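Local structure of Isomerase/lactonizing enzyme (Agrobacterium fabrum str. C58, 2NQL) at residues Gly23-Arg26 with Glu27-Val31; Asp103-Tyr106 with Asp107-Arg110; Ala195-Ile198 with Ala199-Gln203; Gly302-Ala305 with Ala306-Gly309. The protein belongs to the mandelate racemase/muconate lactonizing enzyme family of the enolase superfamily, pairing an N-terminal capping domain with a TIM-barrel domain that here holds a sodium ion. All coordinates share one frame; numbering follows the deposited sequence. Where two conformers were deposited one is given.

Interaction 1 (Gly23-Arg26 with Glu27-Val31)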
ATOM      1  N   GLY A  23      -2.363  16.594 -24.549  1.00 37.01           N
ATOM      2  CA  GLY A  23      -1.431  17.716 -24.690  1.00 43.08           C
ATOM      3  C   GLY A  23      -0.285  17.683 -23.697  1.00 46.10           C
ATOM      4  O   GLY A  23       0.784  18.240 -23.961  1.00 41.78           O
ATOM      5  N   ALA A  24      -0.498  17.000 -22.571  1.00 34.14           N
ATOM      6  CA  ALA A  24       0.542  16.833 -21.555  1.00 29.99           C
ATOM      7  C   ALA A  24       1.661  15.886 -22.000  1.00 33.78           C
ATOM      8  O   ALA A  24       2.737  15.862 -21.393  1.00 33.71           O
ATOM      9  CB  ALA A  24      -0.073  16.358 -20.242  1.00 36.17           C
ATOM     10  N   LEU A  25       1.402  15.112 -23.057  1.00 27.16           N
ATOM     11  CA  LEU A  25       2.360  14.149 -23.579  1.00 26.01           C
ATOM     12  C   LEU A  25       3.109  14.740 -24.773  1.00 33.36           C
ATOM     13  O   LEU A  25       2.608  14.733 -25.899  1.00 30.03           O
ATOM     14  CB  LEU A  25       1.630  12.870 -23.976  1.00 29.44           C
ATOM     15  CG  LEU A  25       0.807  12.281 -22.833  1.00 33.59           C
ATOM     16  CD1 LEU A  25      -0.075  11.233 -23.394  1.00 33.50           C
ATOM     17  CD2 LEU A  25       1.741  11.673 -21.803  1.00 32.79           C
ATOM     18  N   ARG A  26       4.303  15.265 -24.515  1.00 30.89           N
ATOM     19  CA  ARG A  26       4.984  16.128 -25.491  1.00 33.53           C
ATOM     20  C   ARG A  26       6.313  15.548 -25.974  1.00 31.37           C
ATOM     21  O   ARG A  26       7.108  16.240 -26.641  1.00 32.16           O
ATOM     22  CB  ARG A  26       5.189  17.522 -24.894  1.00 36.92           C
ATOM     23  CG  ARG A  26       3.920  18.363 -24.881  1.00 49.58           C
ATOM     24  CD  ARG A  26       3.986  19.446 -23.811  1.00 75.92           C
ATOM     25  NE  ARG A  26       5.233  20.210 -23.893  1.00 91.17           N
ATOM     26  CZ  ARG A  26       5.414  21.290 -24.652  1.00 95.93           C
ATOM     27  NH1 ARG A  26       4.426  21.763 -25.402  1.00 97.48           N
ATOM     28  NH2 ARG A  26       6.592  21.901 -24.658  1.00 95.25           N
ATOM     29  N   GLU A  27       6.546  14.274 -25.644  1.00 30.06           N
ATOM     30  CA  GLU A  27       7.843  13.635 -25.854  0.50 30.06           C
ATOM     31  C   GLU A  27       7.717  12.338 -26.649  1.00 28.49           C
ATOM     32  O   GLU A  27       8.554  11.424 -26.526  1.00 31.58           O
ATOM     33  CB  GLU A  27       8.538  13.374 -24.508  0.50 35.17           C
ATOM     34  CG  GLU A  27       8.947  14.632 -23.734  0.50 41.44           C
ATOM     35  CD  GLU A  27      10.205  15.296 -24.282  0.50 46.83           C
ATOM     36  OE1 GLU A  27      11.074  14.588 -24.841  0.50 54.57           O
ATOM     37  OE2 GLU A  27      10.322  16.531 -24.143  0.50 45.71           O
ATOM     38  N   GLY A  28       6.677  12.241 -27.480  1.00 21.16           N
ATOM     39  CA  GLY A  28       6.546  11.082 -28.340  1.00 21.53           C
ATOM     40  C   GLY A  28       6.080   9.817 -27.623  1.00 28.27           C
ATOM     41  O   GLY A  28       6.346   8.700 -28.082  1.00 26.61           O
ATOM     42  N   GLU A  29       5.353   9.993 -26.525  1.00 28.83           N
ATOM     43  CA  GLU A  29       4.837   8.844 -25.745  1.00 25.09           C
ATOM     44  C   GLU A  29       3.870   7.921 -26.507  1.00 27.32           C
ATOM     45  O   GLU A  29       3.052   8.383 -27.312  1.00 23.85           O
ATOM     46  CB  GLU A  29       4.202   9.364 -24.455  1.00 26.65           C
ATOM     47  CG  GLU A  29       5.246   9.963 -23.515  1.00 29.49           C
ATOM     48  CD  GLU A  29       5.277  11.501 -23.511  1.00 33.29           C
ATOM     49  OE1 GLU A  29       5.015  12.141 -24.564  1.00 28.50           O
ATOM     50  OE2 GLU A  29       5.571  12.067 -22.436  1.00 29.53           O
ATOM     51  N   VAL A  30       3.971   6.611 -26.242  1.00 21.87           N
ATOM     52  CA  VAL A  30       3.269   5.590 -27.012  1.00 21.01           C
ATOM     53  C   VAL A  30       2.304   4.882 -26.056  1.00 22.85           C
ATOM     54  O   VAL A  30       2.637   4.682 -24.874  1.00 23.05           O
ATOM     55  CB  VAL A  30       4.268   4.566 -27.651  1.00 26.13           C
ATOM     56  CG1 VAL A  30       3.534   3.523 -28.532  1.00 24.35           C
ATOM     57  CG2 VAL A  30       5.345   5.308 -28.470  1.00 28.28           C
ATOM     58  N   VAL A  31       1.119   4.543 -26.562  1.00 18.47           N
ATOM     59  CA  VAL A  31       0.107   3.789 -25.786  1.00 20.59           C
ATOM     60  C   VAL A  31       0.610   2.354 -25.612  1.00 26.49           C
ATOM     61  O   VAL A  31       1.131   1.729 -26.553  1.00 20.61           O
ATOM     62  CB  VAL A  31      -1.288   3.836 -26.443  1.00 22.93           C
ATOM     63  CG1 VAL A  31      -2.362   3.037 -25.619  1.00 19.63           C
ATOM     64  CG2 VAL A  31      -1.726   5.305 -26.688  1.00 20.73           C
TER
HETATM   65  O   HOH W   1       5.498  14.635 -22.095  1.00 40.27           O
HETATM   66  O   HOH W   2       4.259  13.736 -27.742  1.00 34.03           O

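Interaction 2 (Asp103-Tyr106 with Asp107-Arg110)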
ATOM      1  N   ASP A 103     -12.780  -1.234  10.591  1.00 17.95           N
ATOM      2  CA  ASP A 103     -11.628  -1.545  11.438  1.00 18.57           C
ATOM      3  C   ASP A 103     -11.334  -3.040  11.418  1.00 21.52           C
ATOM      4  O   ASP A 103     -10.162  -3.425  11.364  1.00 19.84           O
ATOM      5  CB  ASP A 103     -11.861  -1.074  12.882  1.00 21.36           C
ATOM      6  CG  ASP A 103     -11.666   0.426  13.055  1.00 25.75           C
ATOM      7  OD1 ASP A 103     -10.995   1.063  12.211  1.00 24.49           O
ATOM      8  OD2 ASP A 103     -12.181   0.982  14.067  1.00 21.46           O
ATOM      9  N   ASP A 104     -12.379  -3.872  11.431  1.00 20.37           N
ATOM     10  CA  ASP A 104     -12.183  -5.327  11.287  1.00 22.05           C
ATOM     11  C   ASP A 104     -11.538  -5.732   9.965  1.00 26.22           C
ATOM     12  O   ASP A 104     -10.634  -6.570   9.946  1.00 17.18           O
ATOM     13  CB  ASP A 104     -13.496  -6.082  11.475  1.00 18.08           C
ATOM     14  CG  ASP A 104     -13.950  -6.117  12.941  1.00 23.09           C
ATOM     15  OD1 ASP A 104     -13.168  -5.697  13.825  1.00 26.04           O
ATOM     16  OD2 ASP A 104     -15.094  -6.532  13.178  1.00 25.08           O
ATOM     17  N   LEU A 105     -12.000  -5.130   8.866  1.00 18.00           N
ATOM     18  CA  LEU A 105     -11.446  -5.444   7.542  1.00 17.94           C
ATOM     19  C   LEU A 105     -10.016  -4.983   7.436  1.00 16.31           C
ATOM     20  O   LEU A 105      -9.167  -5.716   6.904  1.00 17.14           O
ATOM     21  CB  LEU A 105     -12.307  -4.815   6.411  1.00 16.95           C
ATOM     22  CG  LEU A 105     -13.772  -5.239   6.332  1.00 18.48           C
ATOM     23  CD1 LEU A 105     -14.493  -4.506   5.169  1.00 17.45           C
ATOM     24  CD2 LEU A 105     -13.922  -6.741   6.202  1.00 14.32           C
ATOM     25  N   TYR A 106      -9.741  -3.772   7.924  1.00 16.18           N
ATOM     26  CA  TYR A 106      -8.380  -3.251   7.956  1.00 15.47           C
ATOM     27  C   TYR A 106      -7.441  -4.184   8.712  1.00 16.81           C
ATOM     28  O   TYR A 106      -6.336  -4.521   8.238  1.00 17.00           O
ATOM     29  CB  TYR A 106      -8.351  -1.844   8.557  1.00 17.85           C
ATOM     30  CG  TYR A 106      -6.995  -1.196   8.528  1.00 19.62           C
ATOM     31  CD1 TYR A 106      -6.514  -0.580   7.373  1.00 18.61           C
ATOM     32  CD2 TYR A 106      -6.191  -1.164   9.677  1.00 18.29           C
ATOM     33  CE1 TYR A 106      -5.250   0.038   7.367  1.00 16.17           C
ATOM     34  CE2 TYR A 106      -4.937  -0.582   9.666  1.00 18.47           C
ATOM     35  CZ  TYR A 106      -4.471   0.031   8.533  1.00 20.47           C
ATOM     36  OH  TYR A 106      -3.237   0.620   8.574  1.00 19.88           O
ATOM     37  N   ASP A 107      -7.890  -4.598   9.893  1.00 17.11           N
ATOM     38  CA  ASP A 107      -7.105  -5.527  10.731  1.00 17.71           C
ATOM     39  C   ASP A 107      -6.729  -6.863  10.084  1.00 22.70           C
ATOM     40  O   ASP A 107      -5.730  -7.463  10.490  1.00 20.22           O
ATOM     41  CB  ASP A 107      -7.849  -5.796  12.041  1.00 20.42           C
ATOM     42  CG  ASP A 107      -7.757  -4.650  12.999  1.00 31.03           C
ATOM     43  OD1 ASP A 107      -7.025  -3.675  12.720  1.00 27.98           O
ATOM     44  OD2 ASP A 107      -8.430  -4.718  14.045  1.00 29.43           O
ATOM     45  N   MET A 108      -7.502  -7.326   9.098  1.00 16.87           N
ATOM     46  CA  MET A 108      -7.252  -8.627   8.460  1.00 17.16           C
ATOM     47  C   MET A 108      -5.863  -8.711   7.817  1.00 20.85           C
ATOM     48  O   MET A 108      -5.256  -9.776   7.804  1.00 19.43           O
ATOM     49  CB  MET A 108      -8.314  -9.003   7.427  1.00 15.81           C
ATOM     50  CG  MET A 108      -9.723  -9.240   7.992  1.00 16.27           C
ATOM     51  SD  MET A 108     -10.707 -10.292   6.950  1.00 19.59           S
ATOM     52  CE  MET A 108     -10.986  -9.164   5.549  1.00 20.37           C
ATOM     53  N   MET A 109      -5.367  -7.586   7.283  1.00 19.43           N
ATOM     54  CA  MET A 109      -4.169  -7.608   6.465  1.00 16.51           C
ATOM     55  C   MET A 109      -3.104  -6.620   6.903  1.00 17.05           C
ATOM     56  O   MET A 109      -2.050  -6.547   6.292  1.00 19.10           O
ATOM     57  CB  MET A 109      -4.534  -7.396   4.979  1.00 15.69           C
ATOM     58  CG  MET A 109      -5.312  -8.570   4.341  1.00 17.59           C
ATOM     59  SD  MET A 109      -4.376 -10.128   4.225  1.00 21.31           S
ATOM     60  CE  MET A 109      -3.524  -9.874   2.667  1.00 21.24           C
ATOM     61  N   ARG A 110      -3.368  -5.855   7.963  1.00 19.42           N
ATOM     62  CA  ARG A 110      -2.446  -4.801   8.347  1.00 20.39           C
ATOM     63  C   ARG A 110      -1.039  -5.292   8.691  1.00 19.77           C
ATOM     64  O   ARG A 110      -0.065  -4.673   8.270  1.00 19.12           O
ATOM     65  CB  ARG A 110      -3.027  -3.835   9.397  1.00 23.71           C
ATOM     66  CG  ARG A 110      -2.951  -4.282  10.845  1.00 28.35           C
ATOM     67  CD  ARG A 110      -3.805  -3.420  11.793  1.00 29.81           C
ATOM     68  NE  ARG A 110      -3.143  -2.206  12.282  1.00 26.78           N
ATOM     69  CZ  ARG A 110      -3.491  -1.548  13.399  1.00 33.67           C
ATOM     70  NH1 ARG A 110      -4.486  -1.989  14.159  1.00 30.89           N
ATOM     71  NH2 ARG A 110      -2.831  -0.459  13.780  1.00 24.51           N
TER
HETATM   72  O   HOH W   3     -11.135  -4.539  14.592  1.00 33.95           O

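Interaction 3 (Ala195-Ile198 with Ala199-Gln203)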
ATOM      1  N   ALA A 195       6.264  30.308 -12.151  1.00 32.76           N
ATOM      2  CA  ALA A 195       6.341  31.740 -11.891  1.00 33.45           C
ATOM      3  C   ALA A 195       5.610  32.563 -12.942  1.00 30.40           C
ATOM      4  O   ALA A 195       4.855  33.468 -12.601  1.00 35.28           O
ATOM      5  CB  ALA A 195       7.791  32.208 -11.724  1.00 37.52           C
ATOM      6  N   ALA A 196       5.810  32.232 -14.214  1.00 31.15           N
ATOM      7  CA  ALA A 196       5.136  32.945 -15.282  1.00 33.00           C
ATOM      8  C   ALA A 196       3.626  32.671 -15.264  1.00 32.11           C
ATOM      9  O   ALA A 196       2.833  33.585 -15.517  1.00 32.99           O
ATOM     10  CB  ALA A 196       5.734  32.592 -16.617  1.00 37.30           C
ATOM     11  N   GLU A 197       3.245  31.436 -14.919  1.00 28.83           N
ATOM     12  CA  GLU A 197       1.837  31.060 -14.791  1.00 29.97           C
ATOM     13  C   GLU A 197       1.107  31.814 -13.681  1.00 28.44           C
ATOM     14  O   GLU A 197       0.037  32.391 -13.936  1.00 30.10           O
ATOM     15  CB  GLU A 197       1.654  29.546 -14.631  1.00 30.01           C
ATOM     16  CG  GLU A 197       0.201  29.056 -14.871  1.00 34.81           C
ATOM     17  CD  GLU A 197      -0.164  28.862 -16.360  1.00 46.60           C
ATOM     18  OE1 GLU A 197       0.741  28.650 -17.198  1.00 41.21           O
ATOM     19  OE2 GLU A 197      -1.372  28.921 -16.701  1.00 36.69           O
ATOM     20  N   ILE A 198       1.687  31.834 -12.476  1.00 27.07           N
ATOM     21  CA  ILE A 198       1.069  32.526 -11.344  1.00 27.13           C
ATOM     22  C   ILE A 198       1.035  34.039 -11.541  1.00 26.36           C
ATOM     23  O   ILE A 198       0.054  34.679 -11.171  1.00 29.57           O
ATOM     24  CB  ILE A 198       1.669  32.131  -9.946  1.00 28.07           C
ATOM     25  CG1 ILE A 198       0.720  32.540  -8.800  1.00 29.07           C
ATOM     26  CG2 ILE A 198       3.093  32.686  -9.758  1.00 28.00           C
ATOM     27  CD1 ILE A 198       1.017  31.911  -7.417  1.00 29.09           C
ATOM     28  N   ALA A 199       2.097  34.585 -12.145  1.00 27.24           N
ATOM     29  CA  ALA A 199       2.158  35.992 -12.576  1.00 29.87           C
ATOM     30  C   ALA A 199       0.975  36.370 -13.480  1.00 25.08           C
ATOM     31  O   ALA A 199       0.264  37.349 -13.219  1.00 28.39           O
ATOM     32  CB  ALA A 199       3.494  36.257 -13.309  1.00 26.75           C
ATOM     33  N   ASN A 200       0.757  35.570 -14.520  1.00 28.27           N
ATOM     34  CA  ASN A 200      -0.385  35.769 -15.398  1.00 29.20           C
ATOM     35  C   ASN A 200      -1.739  35.661 -14.711  1.00 29.43           C
ATOM     36  O   ASN A 200      -2.582  36.549 -14.856  1.00 27.41           O
ATOM     37  CB  ASN A 200      -0.326  34.834 -16.604  1.00 31.93           C
ATOM     38  CG  ASN A 200      -1.400  35.153 -17.625  1.00 34.16           C
ATOM     39  OD1 ASN A 200      -1.400  36.230 -18.222  1.00 36.20           O
ATOM     40  ND2 ASN A 200      -2.336  34.235 -17.812  1.00 28.41           N
ATOM     41  N   LEU A 201      -1.934  34.577 -13.957  1.00 28.66           N
ATOM     42  CA  LEU A 201      -3.153  34.377 -13.189  1.00 24.80           C
ATOM     43  C   LEU A 201      -3.438  35.520 -12.213  1.00 26.19           C
ATOM     44  O   LEU A 201      -4.559  36.040 -12.190  1.00 27.98           O
ATOM     45  CB  LEU A 201      -3.164  33.002 -12.497  1.00 21.66           C
ATOM     46  CG  LEU A 201      -3.258  31.797 -13.465  1.00 23.97           C
ATOM     47  CD1 LEU A 201      -3.153  30.476 -12.711  1.00 26.91           C
ATOM     48  CD2 LEU A 201      -4.517  31.826 -14.370  1.00 26.03           C
ATOM     49  N   ARG A 202      -2.416  35.940 -11.460  1.00 28.85           N
ATOM     50  CA  ARG A 202      -2.536  37.063 -10.516  1.00 26.71           C
ATOM     51  C   ARG A 202      -2.955  38.375 -11.227  1.00 26.45           C
ATOM     52  O   ARG A 202      -3.819  39.109 -10.729  1.00 27.66           O
ATOM     53  CB  ARG A 202      -1.210  37.250  -9.749  1.00 25.50           C
ATOM     54  CG  ARG A 202      -1.196  38.359  -8.698  1.00 25.73           C
ATOM     55  CD  ARG A 202      -2.352  38.215  -7.704  1.00 29.14           C
ATOM     56  NE  ARG A 202      -2.144  37.081  -6.806  1.00 28.88           N
ATOM     57  CZ  ARG A 202      -3.117  36.451  -6.147  1.00 28.42           C
ATOM     58  NH1 ARG A 202      -4.389  36.810  -6.311  1.00 27.85           N
ATOM     59  NH2 ARG A 202      -2.817  35.430  -5.351  1.00 26.91           N
ATOM     60  N   GLN A 203      -2.352  38.633 -12.390  1.00 31.20           N
ATOM     61  CA  GLN A 203      -2.672  39.804 -13.212  1.00 33.54           C
ATOM     62  C   GLN A 203      -4.102  39.741 -13.736  1.00 33.99           C
ATOM     63  O   GLN A 203      -4.871  40.701 -13.596  1.00 32.72           O
ATOM     64  CB  GLN A 203      -1.674  39.908 -14.370  1.00 41.90           C
ATOM     65  CG  GLN A 203      -1.636  41.261 -15.050  1.00 60.16           C
ATOM     66  CD  GLN A 203      -2.003  41.169 -16.514  1.00 86.22           C
ATOM     67  OE1 GLN A 203      -3.161  40.930 -16.867  1.00 87.07           O
ATOM     68  NE2 GLN A 203      -1.012  41.355 -17.382  1.00 97.95           N
TER
HETATM   69  O   HOH W   4      -2.308  31.537 -17.319  1.00 32.85           O

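Interaction 4 (Gly302-Ala305 with Ala306-Gly309)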
ATOM      1  N   GLY A 302      -9.845  14.262   9.589  1.00 20.69           N
ATOM      2  CA  GLY A 302     -10.462  15.538   9.969  1.00 24.49           C
ATOM      3  C   GLY A 302     -10.306  15.851  11.459  1.00 25.32           C
ATOM      4  O   GLY A 302      -9.944  16.974  11.820  1.00 24.01           O
ATOM      5  N   ALA A 303     -10.564  14.859  12.308  1.00 23.70           N
ATOM      6  CA  ALA A 303     -10.391  14.984  13.771  1.00 26.71           C
ATOM      7  C   ALA A 303      -8.941  15.247  14.190  1.00 25.31           C
ATOM      8  O   ALA A 303      -8.669  16.064  15.079  1.00 26.13           O
ATOM      9  CB  ALA A 303     -10.926  13.736  14.468  1.00 26.29           C
ATOM     10  N   LEU A 304      -8.001  14.567  13.540  1.00 25.22           N
ATOM     11  CA  LEU A 304      -6.582  14.821  13.761  1.00 24.57           C
ATOM     12  C   LEU A 304      -6.145  16.220  13.316  1.00 26.23           C
ATOM     13  O   LEU A 304      -5.316  16.860  13.981  1.00 25.42           O
ATOM     14  CB  LEU A 304      -5.715  13.736  13.099  1.00 24.69           C
ATOM     15  CG  LEU A 304      -4.214  13.820  13.396  1.00 27.76           C
ATOM     16  CD1 LEU A 304      -3.951  13.723  14.926  1.00 24.19           C
ATOM     17  CD2 LEU A 304      -3.459  12.720  12.622  1.00 22.78           C
ATOM     18  N   ALA A 305      -6.726  16.707  12.215  1.00 23.03           N
ATOM     19  CA  ALA A 305      -6.481  18.076  11.776  1.00 24.40           C
ATOM     20  C   ALA A 305      -6.964  19.096  12.814  1.00 21.80           C
ATOM     21  O   ALA A 305      -6.260  20.084  13.083  1.00 27.01           O
ATOM     22  CB  ALA A 305      -7.142  18.337  10.425  1.00 21.97           C
ATOM     23  N   ALA A 306      -8.149  18.847  13.373  1.00 26.12           N
ATOM     24  CA  ALA A 306      -8.714  19.687  14.453  1.00 30.26           C
ATOM     25  C   ALA A 306      -7.825  19.741  15.686  1.00 34.52           C
ATOM     26  O   ALA A 306      -7.669  20.809  16.295  1.00 33.63           O
ATOM     27  CB  ALA A 306     -10.139  19.245  14.828  1.00 22.67           C
ATOM     28  N   GLU A 307      -7.213  18.608  16.029  1.00 28.57           N
ATOM     29  CA  GLU A 307      -6.244  18.541  17.134  1.00 27.05           C
ATOM     30  C   GLU A 307      -5.033  19.449  16.975  1.00 27.67           C
ATOM     31  O   GLU A 307      -4.407  19.829  17.970  1.00 35.79           O
ATOM     32  CB  GLU A 307      -5.768  17.105  17.372  1.00 34.47           C
ATOM     33  CG  GLU A 307      -6.787  16.210  18.064  1.00 49.32           C
ATOM     34  CD  GLU A 307      -6.440  14.727  17.954  1.00 68.93           C
ATOM     35  OE1 GLU A 307      -5.240  14.380  18.027  1.00 70.22           O
ATOM     36  OE2 GLU A 307      -7.374  13.907  17.796  1.00 75.22           O
ATOM     37  N   HIS A 308      -4.686  19.780  15.734  1.00 27.87           N
ATOM     38  CA  HIS A 308      -3.424  20.425  15.443  1.00 26.99           C
ATOM     39  C   HIS A 308      -3.599  21.738  14.695  1.00 27.26           C
ATOM     40  O   HIS A 308      -2.623  22.353  14.241  1.00 28.64           O
ATOM     41  CB  HIS A 308      -2.501  19.445  14.720  1.00 32.26           C
ATOM     42  CG  HIS A 308      -2.019  18.339  15.606  1.00 33.95           C
ATOM     43  ND1 HIS A 308      -0.902  18.459  16.405  1.00 38.78           N
ATOM     44  CD2 HIS A 308      -2.472  17.073  15.776  1.00 29.09           C
ATOM     45  CE1 HIS A 308      -0.703  17.321  17.049  1.00 29.63           C
ATOM     46  NE2 HIS A 308      -1.643  16.465  16.684  1.00 39.51           N
ATOM     47  N   GLY A 309      -4.863  22.164  14.590  1.00 30.70           N
ATOM     48  CA  GLY A 309      -5.229  23.383  13.887  1.00 29.60           C
ATOM     49  C   GLY A 309      -4.813  23.400  12.432  1.00 33.30           C
ATOM     50  O   GLY A 309      -4.396  24.428  11.919  1.00 30.03           O
TER

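Interaction 1 (Gly23-Arg26 with Glu27-Val31)
Leu25 and Glu29 meet where the long loop between strands 5-15 and 36-38 makes a tight turn at the protein surface. The direct polar link is short in sequence: Glu27 N donates to Glu29 OE1 at 2.8 Å with an N-H...O angle of 154°. It arrives from above the carboxylate plane, 37° out of it. A bend at chi2 (102°) folds the Glu29 carboxylate back over the turn.

Two waters add further polar links within the turn. One molecule gives a proton to Glu29 OE2 at 2.6 Å and another to Ala24 O, and it accepts from Arg26 N at 2.8 Å. A second water bridges the turn, donating to Leu25 O at 2.7 Å and accepting from Gly28 N at 2.9 Å.

Van der Waals contact joins Leu25 to Glu29: the carboxylate lies against the leucine and the two side chains cross at a slant. Leu25 CB is 3.5 Å from Glu29 OE1, and Leu25 CD2 is 3.9 Å from Glu29 OE2. Ile37 of strand 36-38 packs on both residues, and Lys40 N gives OE2 a further bond.

Both carboxylate oxygens are thus engaged, and two backbone N-H donors and a water round the acidic group would probably stabilise its charged form. No direct hydrogen bond joins 23-26 to 27-31, so this group and the two waters probably hold the turn.

Interaction 2 (Asp103-Tyr106 with Asp107-Arg110)
Tyr106 and Arg110 make a one-turn contact near the end of helix 98-109 in the capping domain, mostly buried and facing the second subunit. Asp107 N donates to Asp103 O at 2.9 Å in regular alpha-helical fashion; the bonds to Tyr106 O from Met109 N and Arg110 N are weak. The Tyr106 and Arg110 side chains cross at nearly a right angle. Arg110 CG sits between the backbone N and the carbonyl carbon (chi1 83°), which carries the chain across the ring. Tyr106 CE2 lies over one face of the guanidinium, 3.6 Å from Arg110 NE, the planes 53° apart. Glu246 of the second subunit ties both together, taking a hydrogen bond from Tyr106 OH and a salt bridge from Arg110 NE, while Trp244 of that subunit makes a cation-pi contact with Arg110. Asp107 OD1 adds a weak salt bridge to Arg110 NH1 at 3.4 Å, so the guanidinium has acidic partners from both chains. A water lies 2.5 Å from Asp104 OD1 and 2.8 Å from Asp107 OD2; Asp104 also pairs with Arg93. Leu105 and Met108 run side by side towards helix 75-90, CD2 of Leu105 coming 3.9 Å from CE of Met108.

Interaction 3 (Ala195-Ile198 with Ala199-Gln203)
Glu197 and Asn200 both send CG away from the backbone N (chi1 -164° and -172°), and with Glu197 curled at chi2 their ends come within reach of one water, which donates to Glu197 OE2 at 2.8 Å and accepts from Asn200 ND2 at 2.7 Å. This takes place on helix 194-205, the crossover of the beta-alpha-beta unit that links parallel strands 182-186 and 210-214 of the TIM barrel. Arg168 on helix 165-177 forms a salt bridge with Glu197 OE1, so the carboxylate spans two neighbouring barrel helices and is held at both oxygens.

The backbone is unbroken alpha helix. Leu201 N reaches Glu197 O at 2.9 Å and almost straight, with an N-H...O angle of 174°, and Arg202 N reaches Ile198 O at 2.8 Å.

Beside the Glu197-Asn200 bridge, the stem of Glu197 meets the residue one turn on: Glu197 CG lies 4.2 Å from Leu201 CD1. Leu201 and Ile198 face the barrel strands, where both pack on Phe185 and Ile211. Arg202 binds main-chain oxygens beyond the helix, NE at Phe234 O and NH1 at Ala209 O and Gly206 O.

Side chains also brush the carbonyls of the preceding turn: Leu201 CG stands 3.4 Å from Glu197 O, and the methyl CB of Ala199 is 3.2 Å from Ala195 O.

Interaction 4 (Gly302-Ala305 with Ala306-Gly309)
The imidazole of His308 turns an edge to the last turn of helix 295-308: Leu304 O lies in the ring plane, 3.4 Å from His308 CD2. The Leu304 methyl CD1 also approaches this corner of the ring, 3.8 Å from CD2. The other flat group, the Glu307 carboxylate, meets the same methyl through OE1 at 3.4 Å. Leu304 has CG anti to the backbone N, and chi1 -174° with chi2 59° puts CD1 against both neighbours, while Glu307 is extended beyond CG, which lies 3.5 Å from Ala303 O. Met274 and Ile278 of helix 271-278 pack on Leu304, joining two outer helices of the TIM barrel here.

The helix closes with a Schellman motif at Gly309, whose phi is positive (59°). Ahead of it, Glu307 N still bonds Ala303 O at 3.1 Å, whereas His308 N turns to Ala305 O, also at 3.1 Å but from above the carbonyl plane.

Leu304 thus presents an apolar surface between helices, with acidic and imidazole groups bordering its outer end. The Leu304 carbonyl oxygen, facing the CD2 edge at a helix C-terminus, may slightly favour a positive charge on the imidazole.

The four contacts are separate, none touching another. Interaction 2 is in the capping domain and interactions 3 and 4 in the barrel, whose Glu240 and Glu266 bind the sodium ion. Interactions 2 and 4 are about 24 Å apart between centres, yet connected: Asp103 forms a salt bridge with Arg300 on the helix of interaction 4, and helix 271-278 touches both contacts. Interactions 1 and 3, about 11 Å apart at nearest atoms, have a looser tie in a long, weak ion pair from Arg26 to Asp191, just ahead of helix 194-205. Interactions 2 and 3, about 46 Å between centres, lie on opposite sides of the chain's centre.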